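Local coordinates for UPF0255 protein frsA (Vibrio vulnificus, PDB 4I4C) that probably hydrolyses carboxylic esters as a serine esterase of the alpha/beta-hydrolase clan, and is not a cofactor-independent pyruvate decarboxylase, at residues Q19-T23 / S24-Q28; T103-G106 / M107-K111; F126-S129 / L130-I134; F303-P306 / Q307-Q310; S369-S372 / D373-V377. All blocks are in the same frame, centred on the assembly; numbering follows the deposited sequence.

Contact 1: residues Q19-T23 / S24-Q28; sequences QAKET and SALTQ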
loop_
_atom_site.group_PDB
_atom_site.type_symbol
_atom_site.label_atom_id
_atom_site.label_comp_id
_atom_site.label_asym_id
_atom_site.label_seq_id
_atom_site.Cartn_x
_atom_site.Cartn_y
_atom_site.Cartn_z
ATOM N N GLN A 19 18.665 -16.758 -12.549
ATOM C CA GLN A 19 17.732 -17.210 -13.572
ATOM C C GLN A 19 16.325 -17.376 -13.016
ATOM O O GLN A 19 15.572 -18.211 -13.500
ATOM C CB GLN A 19 18.199 -18.552 -14.136
ATOM C CG GLN A 19 18.163 -18.643 -15.638
ATOM C CD GLN A 19 19.182 -19.633 -16.175
ATOM O OE1 GLN A 19 20.389 -19.371 -16.170
ATOM N NE2 GLN A 19 18.702 -20.781 -16.638
ATOM N N ALA A 20 15.975 -16.591 -12.003
ATOM C CA ALA A 20 14.660 -16.709 -11.363
ATOM C C ALA A 20 13.492 -16.545 -12.342
ATOM O O ALA A 20 13.592 -15.826 -13.339
ATOM C CB ALA A 20 14.536 -15.730 -10.214
ATOM N N LYS A 21 12.394 -17.231 -12.050
ATOM C CA LYS A 21 11.209 -17.184 -12.892
ATOM C C LYS A 21 10.648 -15.756 -12.911
ATOM O O LYS A 21 10.545 -15.107 -11.871
ATOM C CB LYS A 21 10.164 -18.182 -12.383
ATOM C CG LYS A 21 9.162 -18.635 -13.427
ATOM C CD LYS A 21 8.238 -19.714 -12.863
ATOM C CE LYS A 21 7.540 -20.499 -13.971
ATOM N NZ LYS A 21 6.751 -19.631 -14.891
ATOM N N GLU A 22 10.303 -15.272 -14.099
ATOM C CA GLU A 22 9.892 -13.885 -14.255
ATOM C C GLU A 22 8.479 -13.635 -13.730
ATOM O O GLU A 22 7.560 -14.431 -13.959
ATOM C CB GLU A 22 9.998 -13.449 -15.713
ATOM C CG GLU A 22 9.899 -11.943 -15.914
ATOM C CD GLU A 22 8.461 -11.447 -16.037
ATOM O OE1 GLU A 22 7.654 -12.113 -16.728
ATOM O OE2 GLU A 22 8.141 -10.384 -15.449
ATOM N N THR A 23 8.334 -12.499 -13.058
ATOM C CA THR A 23 7.102 -12.070 -12.383
ATOM C C THR A 23 5.808 -12.333 -13.141
ATOM O O THR A 23 4.893 -12.961 -12.603
ATOM C CB THR A 23 7.179 -10.569 -12.021
ATOM O OG1 THR A 23 8.411 -10.319 -11.332
ATOM C CG2 THR A 23 6.011 -10.152 -11.117
ATOM N N SER A 24 5.717 -11.863 -14.380
ATOM C CA SER A 24 4.472 -12.020 -15.126
ATOM C C SER A 24 4.113 -13.482 -15.464
ATOM O O SER A 24 3.006 -13.760 -15.912
ATOM C CB SER A 24 4.447 -11.139 -16.378
ATOM O OG SER A 24 5.291 -11.640 -17.409
ATOM N N ALA A 25 5.038 -14.406 -15.220
ATOM C CA ALA A 25 4.871 -15.798 -15.623
ATOM C C ALA A 25 4.577 -16.671 -14.414
ATOM O O ALA A 25 4.288 -17.854 -14.546
ATOM C CB ALA A 25 6.149 -16.302 -16.350
ATOM N N LEU A 26 4.644 -16.077 -13.229
ATOM C CA LEU A 26 4.525 -16.846 -11.993
ATOM C C LEU A 26 3.153 -17.467 -11.746
ATOM O O LEU A 26 3.037 -18.649 -11.424
ATOM C CB LEU A 26 4.933 -15.980 -10.812
ATOM C CG LEU A 26 6.438 -15.691 -10.804
ATOM C CD1 LEU A 26 6.766 -14.678 -9.736
ATOM C CD2 LEU A 26 7.239 -16.977 -10.595
ATOM N N THR A 27 2.114 -16.661 -11.889
ATOM C CA THR A 27 0.779 -17.088 -11.522
ATOM C C THR A 27 0.261 -18.074 -12.547
ATOM O O THR A 27 0.350 -17.833 -13.755
ATOM C CB THR A 27 -0.159 -15.884 -11.423
ATOM O OG1 THR A 27 0.423 -14.910 -10.545
ATOM C CG2 THR A 27 -1.533 -16.291 -10.894
ATOM N N GLN A 28 -0.274 -19.187 -12.055
ATOM C CA GLN A 28 -0.820 -20.231 -12.914
ATOM C C GLN A 28 -2.305 -19.987 -13.131
ATOM O O GLN A 28 -3.060 -19.783 -12.175
ATOM C CB GLN A 28 -0.610 -21.603 -12.277
ATOM C CG GLN A 28 0.849 -21.986 -12.107
ATOM C CD GLN A 28 1.518 -22.294 -13.436
ATOM O OE1 GLN A 28 1.317 -23.363 -14.014
ATOM N NE2 GLN A 28 2.305 -21.345 -13.936
HETATM O O HOH W 1 2.255 -13.720 -12.408
#
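K21 reaches across the turn to A25 and L26, and its chain can be followed atom by atom. With CG anti to the backbone N (chi1 -157°), CB, CG and CD run past the methyl CD2 of L26, the two side chains sliding by each other in opposite directions; K21 CB comes to 3.6 Å from L26 CD2. A bend at the last torsion then turns the amine aside, and K21 NZ donates to A25 O over 3.1 Å, arriving from above the carbonyl plane. The apolar stem and the charged tip thus serve two different neighbours.

E22 holds the start of the helix. Its carboxylate divides its oxygens between two groups of one residue: E22 OE2 accepts from S24 N at 3.0 Å on a nearly straight N-H (174°), met from above the carboxylate plane, while the syn lone pair of E22 OE1 takes the hydroxyl S24 OG at 2.5 Å. T82 also bonds E22 OE1, so the buried carboxylate has three polar partners. L26 N closes onto T23 O, and that carbonyl also receives a water, which in turn accepts from T27 N. The hydroxyl of T23 turns to D143.

An acidic N-cap whose side chain accepts the backbone N-H two residues on is characteristic of a helix start, here that of the short, weakly bonded helix 23-26.

Contact 2: residues T103-G106 / M107-K111; sequences TRLG and MEHQK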
loop_
_atom_site.group_PDB
_atom_site.type_symbol
_atom_site.label_atom_id
_atom_site.label_comp_id
_atom_site.label_asym_id
_atom_site.label_seq_id
_atom_site.Cartn_x
_atom_site.Cartn_y
_atom_site.Cartn_z
ATOM N N THR A 103 16.741 -2.400 -7.948
ATOM C CA THR A 103 17.655 -2.710 -6.851
ATOM C C THR A 103 18.983 -1.972 -7.032
ATOM O O THR A 103 19.591 -1.517 -6.058
ATOM C CB THR A 103 17.857 -4.237 -6.721
ATOM O OG1 THR A 103 16.614 -4.835 -6.339
ATOM C CG2 THR A 103 18.897 -4.572 -5.672
ATOM N N ARG A 104 19.413 -1.826 -8.287
ATOM C CA ARG A 104 20.592 -1.021 -8.600
ATOM C C ARG A 104 20.491 0.387 -8.054
ATOM O O ARG A 104 21.458 0.914 -7.520
ATOM C CB ARG A 104 20.787 -0.904 -10.107
ATOM C CG ARG A 104 21.480 -2.051 -10.735
ATOM C CD ARG A 104 21.686 -1.739 -12.216
ATOM N NE ARG A 104 23.069 -1.388 -12.511
ATOM C CZ ARG A 104 23.538 -1.217 -13.743
ATOM N NH1 ARG A 104 22.718 -1.353 -14.782
ATOM N NH2 ARG A 104 24.820 -0.915 -13.942
ATOM N N LEU A 105 19.338 1.017 -8.256
ATOM C CA LEU A 105 19.105 2.362 -7.737
ATOM C C LEU A 105 19.105 2.346 -6.210
ATOM O O LEU A 105 19.716 3.209 -5.582
ATOM C CB LEU A 105 17.801 2.980 -8.286
ATOM C CG LEU A 105 17.562 4.446 -7.898
ATOM C CD1 LEU A 105 18.693 5.393 -8.361
ATOM C CD2 LEU A 105 16.199 4.964 -8.379
ATOM N N GLY A 106 18.443 1.359 -5.614
ATOM C CA GLY A 106 18.536 1.185 -4.170
ATOM C C GLY A 106 19.971 1.122 -3.651
ATOM O O GLY A 106 20.334 1.769 -2.663
ATOM N N MET A 107 20.813 0.353 -4.328
ATOM C CA MET A 107 22.179 0.169 -3.846
ATOM C C MET A 107 23.010 1.440 -3.990
ATOM O O MET A 107 23.957 1.653 -3.237
ATOM C CB MET A 107 22.827 -1.022 -4.533
ATOM C CG MET A 107 22.190 -2.350 -4.149
ATOM S SD MET A 107 22.852 -3.734 -5.124
ATOM C CE MET A 107 22.279 -5.140 -4.163
ATOM N N GLU A 108 22.624 2.293 -4.936
ATOM C CA GLU A 108 23.293 3.563 -5.183
ATOM C C GLU A 108 22.972 4.564 -4.077
ATOM O O GLU A 108 23.835 5.351 -3.643
ATOM C CB GLU A 108 22.865 4.135 -6.542
ATOM C CG GLU A 108 23.650 5.359 -6.975
ATOM C CD GLU A 108 25.094 5.031 -7.375
ATOM O OE1 GLU A 108 25.458 3.832 -7.458
ATOM O OE2 GLU A 108 25.865 5.986 -7.593
ATOM N N HIS A 109 21.719 4.551 -3.635
ATOM C CA HIS A 109 21.338 5.308 -2.452
ATOM C C HIS A 109 22.052 4.756 -1.223
ATOM O O HIS A 109 22.561 5.517 -0.407
ATOM C CB HIS A 109 19.826 5.271 -2.236
ATOM C CG HIS A 109 19.075 6.176 -3.153
ATOM N ND1 HIS A 109 19.251 7.540 -3.150
ATOM C CD2 HIS A 109 18.158 5.917 -4.114
ATOM C CE1 HIS A 109 18.468 8.086 -4.064
ATOM N NE2 HIS A 109 17.797 7.122 -4.666
ATOM N N GLN A 110 22.081 3.434 -1.090
ATOM C CA GLN A 110 22.712 2.824 0.077
ATOM C C GLN A 110 24.230 3.081 0.084
ATOM O O GLN A 110 24.842 3.089 1.152
ATOM C CB GLN A 110 22.380 1.328 0.160
ATOM C CG GLN A 110 22.586 0.716 1.538
ATOM C CD GLN A 110 21.781 -0.557 1.749
ATOM O OE1 GLN A 110 21.237 -1.134 0.805
ATOM N NE2 GLN A 110 21.701 -1.001 2.996
ATOM N N LYS A 111 24.820 3.301 -1.102
ATOM C CA LYS A 111 26.223 3.736 -1.228
ATOM C C LYS A 111 26.421 5.192 -0.805
ATOM O O LYS A 111 27.294 5.491 0.005
ATOM C CB LYS A 111 26.750 3.566 -2.662
ATOM C CG LYS A 111 27.353 2.198 -2.964
ATOM C CD LYS A 111 28.323 2.249 -4.158
ATOM C CE LYS A 111 28.007 1.179 -5.205
ATOM N NZ LYS A 111 27.962 -0.193 -4.629
#
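M107 lays the end of its side chain against T103, one helical turn back, and the two chains cross obliquely. The methyl M107 CE lies 3.7 Å from T103 CG2, with the sulfur slightly farther from the same methyl. The first torsion, with CG anti to the carbonyl carbon (chi1 -67°), sets M107 CG beside the T103 carbonyl, 3.3 Å from T103 O, and the extended remainder of the chain takes the thioether on to the methyl. T103 presents that methyl while its hydroxyl bonds A99 O.

On another flank L105 and H109 lie side by side and point the same way. The contact is loose: L105 CG stands 4.1 Å from H109 CD2, and the imidazole also passes obliquely by the L105 carbonyl, H109 CD2 being 3.5 Å from L105 O. At its far end the ring makes a weak hydrogen bond from NE2 to E66, on helix 64-75.

These pairs, each four residues apart, ride on the regular i to i+4 ladder of helix 98-114. M107 N donates to T103 O, H109 N to L105 O at 3.1 Å and nearly along the C=O axis, and Q110 N to G106 O at 2.9 Å. E108 N divides itself between R104 O and, weakly, L105 O.

T103 and M107 both face helix 121-136, where Y132 touches them, whereas L105 packs on C131 of that helix and on V70 of helix 64-75. R104, which is exposed, and E108 each make a long, weak ion pair along the helix, to E101 and R112.

Contact 3: residues F126-S129 / L130-I134; sequences FSAS and LCYSI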
loop_
_atom_site.group_PDB
_atom_site.type_symbol
_atom_site.label_atom_id
_atom_site.label_comp_id
_atom_site.label_asym_id
_atom_site.label_seq_id
_atom_site.Cartn_x
_atom_site.Cartn_y
_atom_site.Cartn_z
ATOM N N PHE A 126 16.192 5.699 3.569
ATOM C CA PHE A 126 14.748 5.672 3.309
ATOM C C PHE A 126 14.484 5.661 1.803
ATOM O O PHE A 126 13.644 4.907 1.328
ATOM C CB PHE A 126 14.035 6.856 3.976
ATOM C CG PHE A 126 13.757 6.654 5.447
ATOM C CD1 PHE A 126 13.141 5.492 5.893
ATOM C CD2 PHE A 126 14.108 7.624 6.376
ATOM C CE1 PHE A 126 12.889 5.294 7.245
ATOM C CE2 PHE A 126 13.852 7.441 7.732
ATOM C CZ PHE A 126 13.246 6.274 8.165
ATOM N N SER A 127 15.216 6.483 1.053
ATOM C CA SER A 127 15.153 6.426 -0.407
ATOM C C SER A 127 15.476 5.035 -0.946
ATOM O O SER A 127 14.852 4.557 -1.898
ATOM C CB SER A 127 16.125 7.423 -1.022
ATOM O OG SER A 127 15.703 8.735 -0.756
ATOM N N ALA A 128 16.466 4.395 -0.336
ATOM C CA ALA A 128 16.916 3.073 -0.766
ATOM C C ALA A 128 15.827 2.034 -0.523
ATOM O O ALA A 128 15.549 1.189 -1.388
ATOM C CB ALA A 128 18.176 2.686 -0.027
ATOM N N SER A 129 15.220 2.117 0.666
ATOM C CA SER A 129 14.125 1.252 1.072
ATOM C C SER A 129 13.013 1.293 0.057
ATOM O O SER A 129 12.466 0.259 -0.319
ATOM C CB SER A 129 13.548 1.705 2.413
ATOM O OG SER A 129 12.613 0.746 2.871
ATOM N N LEU A 130 12.687 2.502 -0.385
ATOM C CA LEU A 130 11.602 2.696 -1.340
ATOM C C LEU A 130 11.950 2.079 -2.686
ATOM O O LEU A 130 11.095 1.454 -3.334
ATOM C CB LEU A 130 11.323 4.182 -1.517
ATOM C CG LEU A 130 10.111 4.484 -2.386
ATOM C CD1 LEU A 130 8.883 3.808 -1.808
ATOM C CD2 LEU A 130 9.932 5.983 -2.458
ATOM N N CYS A 131 13.203 2.250 -3.108
ATOM C CA CYS A 131 13.631 1.673 -4.383
ATOM C C CYS A 131 13.538 0.155 -4.351
ATOM O O CYS A 131 13.102 -0.452 -5.318
ATOM C CB CYS A 131 15.038 2.119 -4.762
ATOM S SG CYS A 131 15.116 3.862 -5.140
ATOM N N TYR A 132 13.944 -0.439 -3.230
ATOM C CA TYR A 132 13.851 -1.876 -3.033
ATOM C C TYR A 132 12.401 -2.382 -3.021
ATOM O O TYR A 132 12.116 -3.466 -3.535
ATOM C CB TYR A 132 14.524 -2.281 -1.714
ATOM C CG TYR A 132 16.017 -2.101 -1.685
ATOM C CD1 TYR A 132 16.797 -2.398 -2.804
ATOM C CD2 TYR A 132 16.651 -1.619 -0.551
ATOM C CE1 TYR A 132 18.162 -2.228 -2.788
ATOM C CE2 TYR A 132 18.030 -1.440 -0.528
ATOM C CZ TYR A 132 18.778 -1.752 -1.650
ATOM O OH TYR A 132 20.150 -1.589 -1.646
ATOM N N SER A 133 11.509 -1.620 -2.390
ATOM C CA SER A 133 10.078 -1.933 -2.378
ATOM C C SER A 133 9.507 -1.933 -3.795
ATOM O O SER A 133 8.825 -2.876 -4.209
ATOM C CB SER A 133 9.305 -0.952 -1.485
ATOM O OG SER A 133 7.906 -1.185 -1.573
ATOM N N ILE A 134 9.788 -0.877 -4.541
ATOM C CA ILE A 134 9.399 -0.822 -5.954
ATOM C C ILE A 134 9.998 -1.980 -6.777
ATOM O O ILE A 134 9.328 -2.558 -7.642
ATOM C CB ILE A 134 9.803 0.529 -6.568
ATOM C CG1 ILE A 134 8.984 1.650 -5.912
ATOM C CG2 ILE A 134 9.627 0.504 -8.073
ATOM C CD1 ILE A 134 9.561 3.038 -6.073
#
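Two first torsions of about -67° set the side chains of C131 and Y132 back along the axis of alpha-helix 121-136, in a largely buried part of it, toward the residues one turn earlier. In Y132 this places CG anti to its own carbonyl carbon and brings the ring beside the carbonyl of A128: Y132 CD2 lies 3.1 Å from A128 O, which meets the ring obliquely. Farther out, Y132 CE2 rests 4.2 Å from A128 CB in a light apolar touch. The same carbonyl accepts the backbone N-H of Y132 at 2.9 Å, so A128 O is both hydrogen-bonded and sheltered by the aromatic side chain.

C131 repeats the turn on the next flank, its sulfur lying back beside S127. S129 and L130 take the other course, with first torsions near 180°, and splay outward; L130 meets V62 and Q60, and S129 OG bonds A153 O of helix 144-163. S133 sends its hydroxyl to D208.

The backbone ladder is regular, each donor meeting the carbonyl four residues earlier. At the start of the segment the F126 ring stacks on W210 and meets Y157 edge-to-face.

Where S127 and C131 come together, the sulfur C131 SG stands 3.3 Å from the carbonyl oxygen S127 O.

Contact 4: residues F303-P306 / Q307-Q310; sequences FASP and QKLQ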
loop_
_atom_site.group_PDB
_atom_site.type_symbol
_atom_site.label_atom_id
_atom_site.label_comp_id
_atom_site.label_asym_id
_atom_site.label_seq_id
_atom_site.Cartn_x
_atom_site.Cartn_y
_atom_site.Cartn_z
ATOM N N PHE A 303 -15.737 -4.154 -6.307
ATOM C CA PHE A 303 -15.843 -5.479 -5.698
ATOM C C PHE A 303 -17.135 -6.175 -6.094
ATOM O O PHE A 303 -17.193 -7.402 -6.223
ATOM C CB PHE A 303 -15.751 -5.371 -4.175
ATOM C CG PHE A 303 -14.357 -5.146 -3.675
ATOM C CD1 PHE A 303 -13.267 -5.488 -4.456
ATOM C CD2 PHE A 303 -14.135 -4.590 -2.434
ATOM C CE1 PHE A 303 -11.991 -5.283 -4.003
ATOM C CE2 PHE A 303 -12.839 -4.387 -1.976
ATOM C CZ PHE A 303 -11.771 -4.732 -2.765
ATOM N N ALA A 304 -18.161 -5.370 -6.310
ATOM C CA ALA A 304 -19.488 -5.871 -6.609
ATOM C C ALA A 304 -19.733 -5.965 -8.109
ATOM O O ALA A 304 -20.851 -6.247 -8.532
ATOM C CB ALA A 304 -20.538 -4.969 -5.957
ATOM N N SER A 305 -18.698 -5.721 -8.911
ATOM C CA SER A 305 -18.831 -5.776 -10.374
ATOM C C SER A 305 -17.950 -6.866 -10.997
ATOM O O SER A 305 -16.831 -6.572 -11.429
ATOM C CB SER A 305 -18.467 -4.421 -11.003
ATOM O OG SER A 305 -19.215 -3.352 -10.439
ATOM N N PRO A 306 -18.455 -8.117 -11.071
ATOM C CA PRO A 306 -17.667 -9.244 -11.596
ATOM C C PRO A 306 -17.195 -9.008 -13.027
ATOM O O PRO A 306 -16.071 -9.391 -13.398
ATOM C CB PRO A 306 -18.658 -10.413 -11.564
ATOM C CG PRO A 306 -19.640 -10.034 -10.519
ATOM C CD PRO A 306 -19.796 -8.549 -10.646
ATOM N N GLN A 307 -18.052 -8.371 -13.820
ATOM C CA GLN A 307 -17.744 -8.109 -15.217
ATOM C C GLN A 307 -16.577 -7.126 -15.355
ATOM O O GLN A 307 -15.843 -7.156 -16.339
ATOM C CB GLN A 307 -18.997 -7.614 -15.965
ATOM C CG GLN A 307 -19.473 -6.195 -15.617
ATOM C CD GLN A 307 -19.997 -6.048 -14.191
ATOM O OE1 GLN A 307 -20.224 -7.036 -13.485
ATOM N NE2 GLN A 307 -20.192 -4.804 -13.764
ATOM N N LYS A 308 -16.414 -6.252 -14.363
ATOM C CA LYS A 308 -15.304 -5.298 -14.364
ATOM C C LYS A 308 -14.028 -5.957 -13.847
ATOM O O LYS A 308 -12.933 -5.653 -14.316
ATOM C CB LYS A 308 -15.632 -4.058 -13.522
ATOM C CG LYS A 308 -16.747 -3.180 -14.086
ATOM C CD LYS A 308 -16.307 -2.465 -15.361
ATOM C CE LYS A 308 -17.464 -1.716 -16.021
ATOM N NZ LYS A 308 -17.981 -0.596 -15.185
ATOM N N LEU A 309 -14.180 -6.857 -12.877
ATOM C CA LEU A 309 -13.051 -7.593 -12.312
ATOM C C LEU A 309 -12.409 -8.506 -13.357
ATOM O O LEU A 309 -11.182 -8.649 -13.406
ATOM C CB LEU A 309 -13.493 -8.391 -11.077
ATOM C CG LEU A 309 -13.909 -7.500 -9.898
ATOM C CD1 LEU A 309 -14.636 -8.289 -8.824
ATOM C CD2 LEU A 309 -12.686 -6.815 -9.316
ATOM N N GLN A 310 -13.247 -9.093 -14.205
ATOM C CA GLN A 310 -12.794 -9.994 -15.259
ATOM C C GLN A 310 -12.069 -9.274 -16.403
ATOM O O GLN A 310 -11.501 -9.915 -17.286
ATOM C CB GLN A 310 -13.987 -10.767 -15.813
ATOM C CG GLN A 310 -14.621 -11.715 -14.812
ATOM C CD GLN A 310 -15.924 -12.296 -15.324
ATOM O OE1 GLN A 310 -16.127 -12.394 -16.534
ATOM N NE2 GLN A 310 -16.822 -12.678 -14.402
#
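F303 meets the coming turn through its backbone, F303 O lying 3.8 Å from the methyl L309 CD1, while its side chain lies about 4 Å from the bound hexanoic acid. The F303 ring also packs edge-to-face on W341 and meets F273, a residue of the hexanoic acid pocket. The chain is here turning into the first turn of helix 306-309, with S305 at the N-cap and P306 as the first helical residue, a position that suits proline because no backbone N-H is required there.

S305 holds the turn by its carbonyl. S305 O accepts from two donors: L309 N, at 3.0 Å and in the carbonyl plane, and K308 N, at 3.0 Å from well above that plane. The hydroxyl does not cap the helix; it turns back to D301 O. The S305 methylene packs against two side chains, with S305 CB 3.3 Å from Q307 NE2 and 3.7 Å from K308 CG.

P306 is crossed by Q307. CG of Q307 sits between its backbone N and carbonyl carbon (chi1 71°), and a further bend at chi2 folds the amide back over the start of the helix. This puts Q307 OE1 3.2 Å from P306 CD, beside a proline nitrogen that has no hydrogen to give.

One turn on from P306, Q310 N donates to P306 O. The Q310 chain, extended beyond CG, runs past that carbonyl and carries its amide to S335 on helix 331-337, the methylene Q310 CG passing 3.1 Å from P306 O.

Contact 5: residues S369-S372 / D373-V377; sequences SPYS and DNQMV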
loop_
_atom_site.group_PDB
_atom_site.type_symbol
_atom_site.label_atom_id
_atom_site.label_comp_id
_atom_site.label_asym_id
_atom_site.label_seq_id
_atom_site.Cartn_x
_atom_site.Cartn_y
_atom_site.Cartn_z
ATOM N N SER A 369 -12.168 3.698 -7.127
ATOM C CA SER A 369 -12.831 4.388 -6.020
ATOM C C SER A 369 -13.767 5.503 -6.485
ATOM O O SER A 369 -13.413 6.677 -6.431
ATOM C CB SER A 369 -11.792 4.982 -5.075
ATOM O OG SER A 369 -12.416 5.495 -3.917
ATOM N N PRO A 370 -14.966 5.136 -6.945
ATOM C CA PRO A 370 -15.880 6.162 -7.462
ATOM C C PRO A 370 -16.373 7.104 -6.364
ATOM O O PRO A 370 -16.348 6.774 -5.180
ATOM C CB PRO A 370 -17.038 5.344 -8.045
ATOM C CG PRO A 370 -16.992 4.024 -7.305
ATOM C CD PRO A 370 -15.526 3.773 -7.018
ATOM N N TYR A 371 -16.809 8.287 -6.764
ATOM C CA TYR A 371 -17.356 9.258 -5.823
ATOM C C TYR A 371 -18.557 8.649 -5.071
ATOM O O TYR A 371 -18.715 8.847 -3.861
ATOM C CB TYR A 371 -17.728 10.547 -6.570
ATOM C CG TYR A 371 -18.302 11.649 -5.710
ATOM C CD1 TYR A 371 -17.629 12.101 -4.584
ATOM C CD2 TYR A 371 -19.507 12.261 -6.042
ATOM C CE1 TYR A 371 -18.141 13.116 -3.802
ATOM C CE2 TYR A 371 -20.029 13.283 -5.261
ATOM C CZ TYR A 371 -19.338 13.706 -4.143
ATOM O OH TYR A 371 -19.842 14.713 -3.350
ATOM N N SER A 372 -19.368 7.880 -5.793
ATOM C CA SER A 372 -20.482 7.139 -5.199
ATOM C C SER A 372 -20.085 6.237 -4.020
ATOM O O SER A 372 -20.816 6.129 -3.030
ATOM C CB SER A 372 -21.192 6.318 -6.270
ATOM O OG SER A 372 -20.294 5.552 -7.039
ATOM N N ASP A 373 -18.929 5.602 -4.118
ATOM C CA ASP A 373 -18.392 4.823 -3.003
ATOM C C ASP A 373 -18.164 5.707 -1.771
ATOM O O ASP A 373 -18.657 5.416 -0.669
ATOM C CB ASP A 373 -17.079 4.155 -3.410
ATOM C CG ASP A 373 -17.272 2.743 -3.932
ATOM O OD1 ASP A 373 -18.433 2.331 -4.119
ATOM O OD2 ASP A 373 -16.257 2.048 -4.165
ATOM N N ASN A 374 -17.421 6.793 -1.978
ATOM C CA ASN A 374 -17.101 7.739 -0.917
ATOM C C ASN A 374 -18.303 8.499 -0.347
ATOM O O ASN A 374 -18.338 8.811 0.842
ATOM C CB ASN A 374 -15.996 8.677 -1.397
ATOM C CG ASN A 374 -14.712 7.926 -1.663
ATOM O OD1 ASN A 374 -14.220 7.210 -0.790
ATOM N ND2 ASN A 374 -14.198 8.026 -2.879
ATOM N N GLN A 375 -19.286 8.776 -1.196
ATOM C CA GLN A 375 -20.549 9.345 -0.740
ATOM C C GLN A 375 -21.289 8.449 0.245
ATOM O O GLN A 375 -21.842 8.933 1.233
ATOM C CB GLN A 375 -21.455 9.642 -1.930
ATOM C CG GLN A 375 -21.344 11.059 -2.425
ATOM C CD GLN A 375 -22.195 11.291 -3.646
ATOM O OE1 GLN A 375 -22.242 10.459 -4.562
ATOM N NE2 GLN A 375 -22.885 12.420 -3.667
ATOM N N MET A 376 -21.304 7.148 -0.031
ATOM C CA MET A 376 -21.900 6.172 0.877
ATOM C C MET A 376 -21.266 6.238 2.254
ATOM O O MET A 376 -21.949 6.385 3.270
ATOM C CB MET A 376 -21.711 4.766 0.331
ATOM C CG MET A 376 -22.885 4.232 -0.424
ATOM S SD MET A 376 -22.883 2.437 -0.405
ATOM C CE MET A 376 -21.620 2.100 -1.613
ATOM N N VAL A 377 -19.946 6.110 2.278
ATOM C CA VAL A 377 -19.204 6.155 3.528
ATOM C C VAL A 377 -19.508 7.453 4.282
ATOM O O VAL A 377 -19.762 7.436 5.486
ATOM C CB VAL A 377 -17.679 6.011 3.281
ATOM C CG1 VAL A 377 -16.894 6.341 4.535
ATOM C CG2 VAL A 377 -17.354 4.600 2.795
HETATM O O HOH W 2 -20.680 3.215 -5.247
#
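The backbone enters helix 371-379 through P370 at the N-cap, whose carbonyl takes two weak bonds, from D373 N and N374 N, before the regular ladder begins with Q375 N on Y371 O at 2.7 Å. Over this frame Y371 and Q375 make a stack. CG of Y371 stands anti to the backbone N (chi1 -180°), which swings the ring alongside the helix, where Q375 crosses it. The methylene Q375 CG lies over one face, 3.9 Å from the Y371 ring centroid, 18° off the normal and offset toward the rim, a CH-pi contact. The amide follows it, its plane 21° from that of the ring, with Q375 CD 3.4 Å from Y371 CE2.

On another flank the carboxylate of D373 crosses the pyrrolidine ring of P370, D373 OD2 lying 3.4 Å from P370 CD. Its two oxygens serve the backbone N-H groups of a neighbouring loop, OD2 that of H300 and OD1 that of D301. A water donates to D373 OD1 and also bonds S372 OG, linking the first turn to the same carboxylate.

N374 reaches back to S369, the residue before the N-cap. N374 ND2 donates to S369 OG at 3.3 Å, the hydroxyl tilted from the amide plane, and S369 OG also bonds A297 O.

The helix connects strands 358-363 and 385-389 in a beta-alpha-beta crossover. N374 packs on A360 and S362 of the first strand and on A386 of the second, V377 rests on I358 and A360, and Y371 touches A386 and K388.

How the contacts relate
All five contacts are local turns of one chain, met in numerical order along it. Contacts 2 and 3 belong to successive helices, 98-114 and 121-136, which pack together: their centres are about 9 Å apart, and Q110 OE1 lies 2.7 Å from Y132 OH, a probable hydrogen bond. Contact 1, at the short helix 23-26, stands about 22 Å from contact 3 between centres. Contacts 4 and 5, about 17 Å apart between centres, lie across the chain's centre from contacts 2 and 3. Contact 4 follows strand 291-295 in a loop and short helix; contact 5 packs on the mixed sheet. F303 of contact 4 comes within about 4 Å of the bound hexanoic acid, whereas the S369 and S133 side chains stay about 9 and 13 Å away.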